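Molybdenum-pterin-binding protein 2 (Clostridium pasteurianum, PDB 1GUN) binds molybdenum as the molybdate oxyanion, held here between the subunits of a six-chain assembly. Local coordinates at residues S4-L9 against V59-V64; T22-L27 against K34-I39. One frame throughout, in Å; residues are numbered along the deposited sequence. Where two conformers were deposited one is given.

How the contacts relate
Contact 2 (22-27 with 34-39) lies near the centre of the chain and joins two neighbouring strands of the antiparallel sheet as a regular hairpin, whereas contact 1 (4-9 with 59-64) closes its far end, where strand pairing gives way to loop. Both are buried, contact 1 with three other subunits packed against it. Six backbone hydrogen bonds and mostly apolar side chains make contact 2; contact 1 has a single backbone bond, an asparagine side-chain bond, and hydroxyls, backbone amides and a lysine turned to molybdate. The two meet where Leu9 CD1 packs on Ile35 CD1 at 4.0 Å. Molybdate sits between the segments in contact 1, but at one end of the strands in contact 2.

Contact 1 of 2, residues S4-L9 against V59-V64; sequences SARNQL and VKSTDV. With CA (calcium ion), chain I; MOO (molybdate ion), chain J.
Asn7 and Val59 face each other as an antiparallel hydrogen-bonded pair, where the sheet of a Mop domain, of the TOBE family with its OB-like fold, ends and strand 54-59 runs into a loop. Their side chains leave the same face, CB to CB 4.0 Å. Val59 N donates to Asn7 O at 2.9 Å, but the return bond comes from a side chain: Asn7 ND2 reaches Val59 O at 3.0 Å. That donor stands well above the carbonyl plane, yet the oxygen lies almost in the amide plane of Asn7. CG is anti to the carbonyl carbon (chi1 -59°), which swings the amide across to the other segment, where ND2 also rests on CG2 of Val64, crossing it obliquely. An asparagine suits this place because its OD1 accepts from Thr36 N of the second subunit, so one amide ties both the chain and the interface.

Next to the pair, the two loops hold a molybdate. Arg6 CB lies beside Ser61 OG, while the Arg6 guanidinium leads away to Glu46 of the fourth subunit. Small Ala5 lets the backbones approach closely, its CB 3.9 Å from Val59 O. Ser4 OG donates to O4, and Lys60 NZ, in one of its two conformers, to O1; Ser40 OG and Ser43 OG of the fourth subunit also bond the anion. Molybdate O2 collects three donors: Arg6 N at 3.2 Å, Ser61 N at 2.9 Å and Ser61 OG at 2.9 Å.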
loop_
_atom_site.group_PDB
_atom_site.type_symbol
_atom_site.label_atom_id
_atom_site.label_comp_id
_atom_site.label_asym_id
_atom_site.label_seq_id
_atom_site.Cartn_x
_atom_site.Cartn_y
_atom_site.Cartn_z
ATOM N N SER A 4 9.794 7.742 8.734
ATOM C CA SER A 4 9.136 6.892 9.704
ATOM C C SER A 4 9.194 5.414 9.307
ATOM O O SER A 4 9.064 4.561 10.185
ATOM C CB SER A 4 7.655 7.309 9.860
ATOM O OG SER A 4 6.956 7.271 8.601
ATOM N N ALA A 5 9.339 5.121 8.017
ATOM C CA ALA A 5 9.331 3.689 7.607
ATOM C C ALA A 5 10.438 2.927 8.329
ATOM O O ALA A 5 11.626 3.207 8.143
ATOM C CB ALA A 5 9.448 3.555 6.100
ATOM N N ARG A 6 10.059 1.925 9.120
ATOM C CA ARG A 6 11.034 1.252 9.974
ATOM C C ARG A 6 11.939 0.188 9.336
ATOM O O ARG A 6 12.897 -0.262 9.949
ATOM C CB ARG A 6 10.337 0.697 11.202
ATOM C CG ARG A 6 9.868 1.841 12.146
ATOM C CD ARG A 6 9.280 1.344 13.421
ATOM N NE ARG A 6 10.303 0.841 14.341
ATOM C CZ ARG A 6 11.113 1.633 15.059
ATOM N NH1 ARG A 6 11.065 2.963 14.933
ATOM N NH2 ARG A 6 11.995 1.101 15.892
ATOM N N ASN A 7 11.612 -0.234 8.129
ATOM C CA ASN A 7 12.409 -1.243 7.446
ATOM C C ASN A 7 13.334 -0.553 6.416
ATOM O O ASN A 7 12.851 0.006 5.429
ATOM C CB ASN A 7 11.461 -2.261 6.757
ATOM C CG ASN A 7 10.549 -2.922 7.769
ATOM O OD1 ASN A 7 11.042 -3.671 8.640
ATOM N ND2 ASN A 7 9.254 -2.586 7.747
ATOM N N GLN A 8 14.660 -0.606 6.650
ATOM C CA GLN A 8 15.693 -0.009 5.780
ATOM C C GLN A 8 16.767 -1.083 5.594
ATOM O O GLN A 8 17.571 -1.354 6.519
ATOM C CB GLN A 8 16.280 1.250 6.436
ATOM C CG GLN A 8 15.166 2.250 6.672
ATOM C CD GLN A 8 15.579 3.646 7.105
ATOM O OE1 GLN A 8 16.722 4.051 6.900
ATOM N NE2 GLN A 8 14.625 4.404 7.662
ATOM N N LEU A 9 16.823 -1.646 4.381
ATOM C CA LEU A 9 17.718 -2.788 4.102
ATOM C C LEU A 9 18.779 -2.405 3.076
ATOM O O LEU A 9 18.463 -2.157 1.905
ATOM C CB LEU A 9 16.865 -3.977 3.617
ATOM C CG LEU A 9 15.706 -4.423 4.515
ATOM C CD1 LEU A 9 14.713 -5.352 3.752
ATOM C CD2 LEU A 9 16.326 -5.255 5.633
ATOM N N VAL A 59 10.694 -0.019 3.439
ATOM C CA VAL A 59 9.307 -0.527 3.448
ATOM C C VAL A 59 8.499 -0.103 4.703
ATOM O O VAL A 59 8.951 -0.283 5.825
ATOM C CB VAL A 59 9.289 -2.093 3.426
ATOM C CG1 VAL A 59 7.845 -2.591 3.310
ATOM C CG2 VAL A 59 10.152 -2.668 2.288
ATOM N N LYS A 60 7.283 0.466 4.528
ATOM C CA LYS A 60 6.432 0.884 5.660
ATOM C C LYS A 60 5.987 -0.349 6.450
ATOM O O LYS A 60 5.654 -1.396 5.865
ATOM C CB LYS A 60 5.237 1.774 5.188
ATOM C CG LYS A 60 4.574 2.657 6.293
ATOM C CD LYS A 60 3.445 3.528 5.725
ATOM C CE LYS A 60 2.755 4.365 6.824
ATOM N NZ LYS A 60 1.907 3.506 7.759
ATOM N N SER A 61 5.959 -0.276 7.797
ATOM C CA SER A 61 5.566 -1.480 8.541
ATOM C C SER A 61 4.180 -2.033 8.203
ATOM O O SER A 61 3.967 -3.253 8.219
ATOM C CB SER A 61 5.618 -1.215 10.057
ATOM O OG SER A 61 6.920 -0.779 10.404
ATOM N N THR A 62 3.260 -1.126 7.879
ATOM C CA THR A 62 1.891 -1.521 7.513
ATOM C C THR A 62 1.757 -2.310 6.202
ATOM O O THR A 62 0.713 -2.923 5.835
ATOM C CB THR A 62 0.918 -0.291 7.554
ATOM O OG1 THR A 62 1.465 0.893 6.941
ATOM C CG2 THR A 62 0.601 0.116 8.996
ATOM N N ASP A 63 2.848 -2.332 5.447
ATOM C CA ASP A 63 2.881 -3.107 4.210
ATOM C C ASP A 63 3.553 -4.486 4.315
ATOM O O ASP A 63 3.733 -5.168 3.301
ATOM C CB ASP A 63 3.672 -2.341 3.155
ATOM C CG ASP A 63 2.889 -1.213 2.535
ATOM O OD1 ASP A 63 1.620 -1.194 2.604
ATOM O OD2 ASP A 63 3.490 -0.303 1.918
ATOM N N VAL A 64 4.007 -4.875 5.500
ATOM C CA VAL A 64 4.656 -6.167 5.700
ATOM C C VAL A 64 3.656 -7.187 6.266
ATOM O O VAL A 64 3.101 -6.988 7.373
ATOM C CB VAL A 64 5.814 -6.080 6.758
ATOM C CG1 VAL A 64 6.530 -7.449 6.930
ATOM C CG2 VAL A 64 6.830 -5.039 6.320
HETATM CA CA CA I . -0.281 0.158 1.765
HETATM MO MO MOO J . 5.723 3.247 9.779
HETATM O O1 MOO J . 4.122 2.506 9.843
HETATM O O2 MOO J . 6.879 1.980 9.398
HETATM O O3 MOO J . 6.155 3.974 11.322
HETATM O O4 MOO J . 5.793 4.496 8.539
HETATM O O HOH W 1 0.753 1.010 4.152
HETATM O O HOH W 2 1.730 1.096 0.204
HETATM O O HOH W 3 -1.648 0.875 -0.478
HETATM O O HOH W 4 0.032 -2.037 0.291
#

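Contact 2 of 2, residues T22-L27 against K34-I39; sequences TAEVVL and KITSII. With MOO (molybdate ion), chain H; MOO (molybdate ion), chain G.
Val25 and Ser37 pair at the middle of a beta hairpin, with Val25 N to Ser37 O at 2.8 Å and Ser37 N to Val25 O at 2.9 Å. Ala23 with Ile39 and Leu27 with Ile35 repeat this hydrogen-bonded pairing, giving six backbone bonds; the least straight is Ala23 N to Ile39 O, at 140°. The strands run antiparallel, and the axes of the two segments approach to 4.7 Å.

Beta-branched Val26, Thr36 and Ile38 suit the extended backbone; Glu24 shares their face. Val26 and Thr36 run next to each other off it, with CG2 of the valine 4.1 Å from OG1 of the threonine. The methyl CG2 of Thr36 turns instead to the Glu24 stem, meeting CG at 3.9 Å; Glu24 CG, anti to the backbone N (chi1 -174°), lies with CD behind it against that methyl, the two side chains crossing at an angle. Ile38 CG2 touches CB of Thr22.

The other face carries Ala23, Val25, Leu27, Ile35, Ser37 and Ile39. Here Val25 CG2 touches Ile39 CD1 loosely, and Ser37 OG finds its acceptor in Val64 O of the second subunit. Further out, Val44 of helix 41-47 packs on Ala23 and Ile39, while Ala57 of strand 54-59 lies against Leu27 and Ile35.

At one end the hairpin meets two molybdates. Thr22 N and Thr22 OG1 both donate to O2 of one, a site completed by Val21 and by Val21 and Thr22 of the third and fifth subunits. Ile39 lays CG2 3.4 Å from O2 of the other, whose donors include Ser40 N, Ser43 OG and Lys60 NZ of the fourth subunit. At the Thr22 site amides and hydroxyl do the donating, so that anion is probably held without a formal positive charge beside it, whereas the other site has a lysine.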
loop_
_atom_site.group_PDB
_atom_site.type_symbol
_atom_site.label_atom_id
_atom_site.label_comp_id
_atom_site.label_asym_id
_atom_site.label_seq_id
_atom_site.Cartn_x
_atom_site.Cartn_y
_atom_site.Cartn_z
ATOM N N THR A 22 7.020 2.129 -15.369
ATOM C CA THR A 22 7.674 1.569 -14.156
ATOM C C THR A 22 9.052 0.993 -14.471
ATOM O O THR A 22 9.466 0.889 -15.638
ATOM C CB THR A 22 6.774 0.447 -13.518
ATOM O OG1 THR A 22 6.438 -0.613 -14.431
ATOM C CG2 THR A 22 5.402 1.063 -13.166
ATOM N N ALA A 23 9.737 0.545 -13.427
ATOM C CA ALA A 23 11.045 -0.093 -13.555
ATOM C C ALA A 23 11.151 -1.119 -12.425
ATOM O O ALA A 23 10.533 -0.923 -11.362
ATOM C CB ALA A 23 12.222 0.934 -13.438
ATOM N N GLU A 24 11.899 -2.198 -12.668
ATOM C CA GLU A 24 12.122 -3.228 -11.659
ATOM C C GLU A 24 13.602 -3.233 -11.218
ATOM O O GLU A 24 14.502 -3.388 -12.071
ATOM C CB GLU A 24 11.715 -4.599 -12.225
ATOM C CG GLU A 24 11.770 -5.733 -11.202
ATOM C CD GLU A 24 11.498 -7.085 -11.843
ATOM O OE1 GLU A 24 12.468 -7.689 -12.330
ATOM O OE2 GLU A 24 10.339 -7.524 -11.860
ATOM N N VAL A 25 13.843 -3.070 -9.908
ATOM C CA VAL A 25 15.188 -3.071 -9.341
ATOM C C VAL A 25 15.321 -4.296 -8.431
ATOM O O VAL A 25 14.435 -4.587 -7.617
ATOM C CB VAL A 25 15.441 -1.806 -8.477
ATOM C CG1 VAL A 25 16.884 -1.820 -7.927
ATOM C CG2 VAL A 25 15.160 -0.530 -9.297
ATOM N N VAL A 26 16.420 -5.035 -8.552
ATOM C CA VAL A 26 16.601 -6.229 -7.704
ATOM C C VAL A 26 17.887 -5.984 -6.920
ATOM O O VAL A 26 18.915 -5.734 -7.561
ATOM C CB VAL A 26 16.812 -7.520 -8.517
ATOM C CG1 VAL A 26 17.123 -8.655 -7.533
ATOM C CG2 VAL A 26 15.571 -7.897 -9.365
ATOM N N LEU A 27 17.817 -6.058 -5.586
ATOM C CA LEU A 27 19.000 -5.857 -4.750
ATOM C C LEU A 27 19.390 -7.106 -4.000
ATOM O O LEU A 27 18.536 -7.866 -3.574
ATOM C CB LEU A 27 18.749 -4.845 -3.626
ATOM C CG LEU A 27 18.039 -3.546 -3.938
ATOM C CD1 LEU A 27 17.919 -2.692 -2.663
ATOM C CD2 LEU A 27 18.814 -2.798 -5.000
ATOM N N LYS A 34 17.358 -11.563 -1.107
ATOM C CA LYS A 34 17.146 -10.683 -2.264
ATOM C C LYS A 34 15.861 -9.860 -2.148
ATOM O O LYS A 34 14.857 -10.393 -1.659
ATOM C CB LYS A 34 17.100 -11.456 -3.586
ATOM C CG LYS A 34 18.465 -12.089 -3.871
ATOM C CD LYS A 34 18.957 -11.795 -5.277
ATOM C CE LYS A 34 18.225 -12.626 -6.328
ATOM N NZ LYS A 34 19.217 -13.092 -7.373
ATOM N N ILE A 35 15.889 -8.580 -2.553
ATOM C CA ILE A 35 14.676 -7.749 -2.462
ATOM C C ILE A 35 14.322 -7.248 -3.856
ATOM O O ILE A 35 15.224 -6.839 -4.566
ATOM C CB ILE A 35 14.946 -6.496 -1.574
ATOM C CG1 ILE A 35 15.155 -6.885 -0.116
ATOM C CG2 ILE A 35 13.767 -5.479 -1.673
ATOM C CD1 ILE A 35 13.976 -7.593 0.497
ATOM N N THR A 36 13.047 -7.251 -4.258
ATOM C CA THR A 36 12.669 -6.778 -5.597
ATOM C C THR A 36 11.709 -5.604 -5.410
ATOM O O THR A 36 10.763 -5.675 -4.612
ATOM C CB THR A 36 11.922 -7.910 -6.356
ATOM O OG1 THR A 36 12.808 -9.025 -6.589
ATOM C CG2 THR A 36 11.561 -7.499 -7.774
ATOM N N SER A 37 11.994 -4.517 -6.110
ATOM C CA SER A 37 11.183 -3.295 -6.039
ATOM C C SER A 37 10.684 -2.846 -7.417
ATOM O O SER A 37 11.435 -2.959 -8.390
ATOM C CB SER A 37 12.142 -2.183 -5.552
ATOM O OG SER A 37 11.588 -0.868 -5.695
ATOM N N ILE A 38 9.447 -2.339 -7.489
ATOM C CA ILE A 38 8.910 -1.774 -8.718
ATOM C C ILE A 38 8.563 -0.324 -8.383
ATOM O O ILE A 38 7.733 -0.076 -7.492
ATOM C CB ILE A 38 7.694 -2.563 -9.174
ATOM C CG1 ILE A 38 8.183 -3.898 -9.765
ATOM C CG2 ILE A 38 6.908 -1.761 -10.251
ATOM C CD1 ILE A 38 7.020 -4.844 -10.122
ATOM N N ILE A 39 9.257 0.611 -9.038
ATOM C CA ILE A 39 9.038 2.031 -8.786
ATOM C C ILE A 39 8.855 2.757 -10.110
ATOM O O ILE A 39 8.807 2.119 -11.174
ATOM C CB ILE A 39 10.272 2.652 -8.083
ATOM C CG1 ILE A 39 11.534 2.252 -8.843
ATOM C CG2 ILE A 39 10.340 2.232 -6.598
ATOM C CD1 ILE A 39 12.784 3.072 -8.522
HETATM MO MO MOO H . 4.564 -0.918 -17.839
HETATM O O1 MOO H . 2.846 -0.583 -17.720
HETATM O O2 MOO H . 5.593 0.380 -17.268
HETATM O O3 MOO H . 5.095 -2.477 -17.231
HETATM O O4 MOO H . 4.870 -1.018 -19.580
HETATM MO MO MOO G . 7.715 5.574 -6.715
HETATM O O1 MOO G . 8.954 5.895 -7.918
HETATM O O2 MOO G . 8.514 4.859 -5.316
HETATM O O3 MOO G . 6.477 4.493 -7.366
HETATM O O4 MOO G . 6.953 7.084 -6.235
#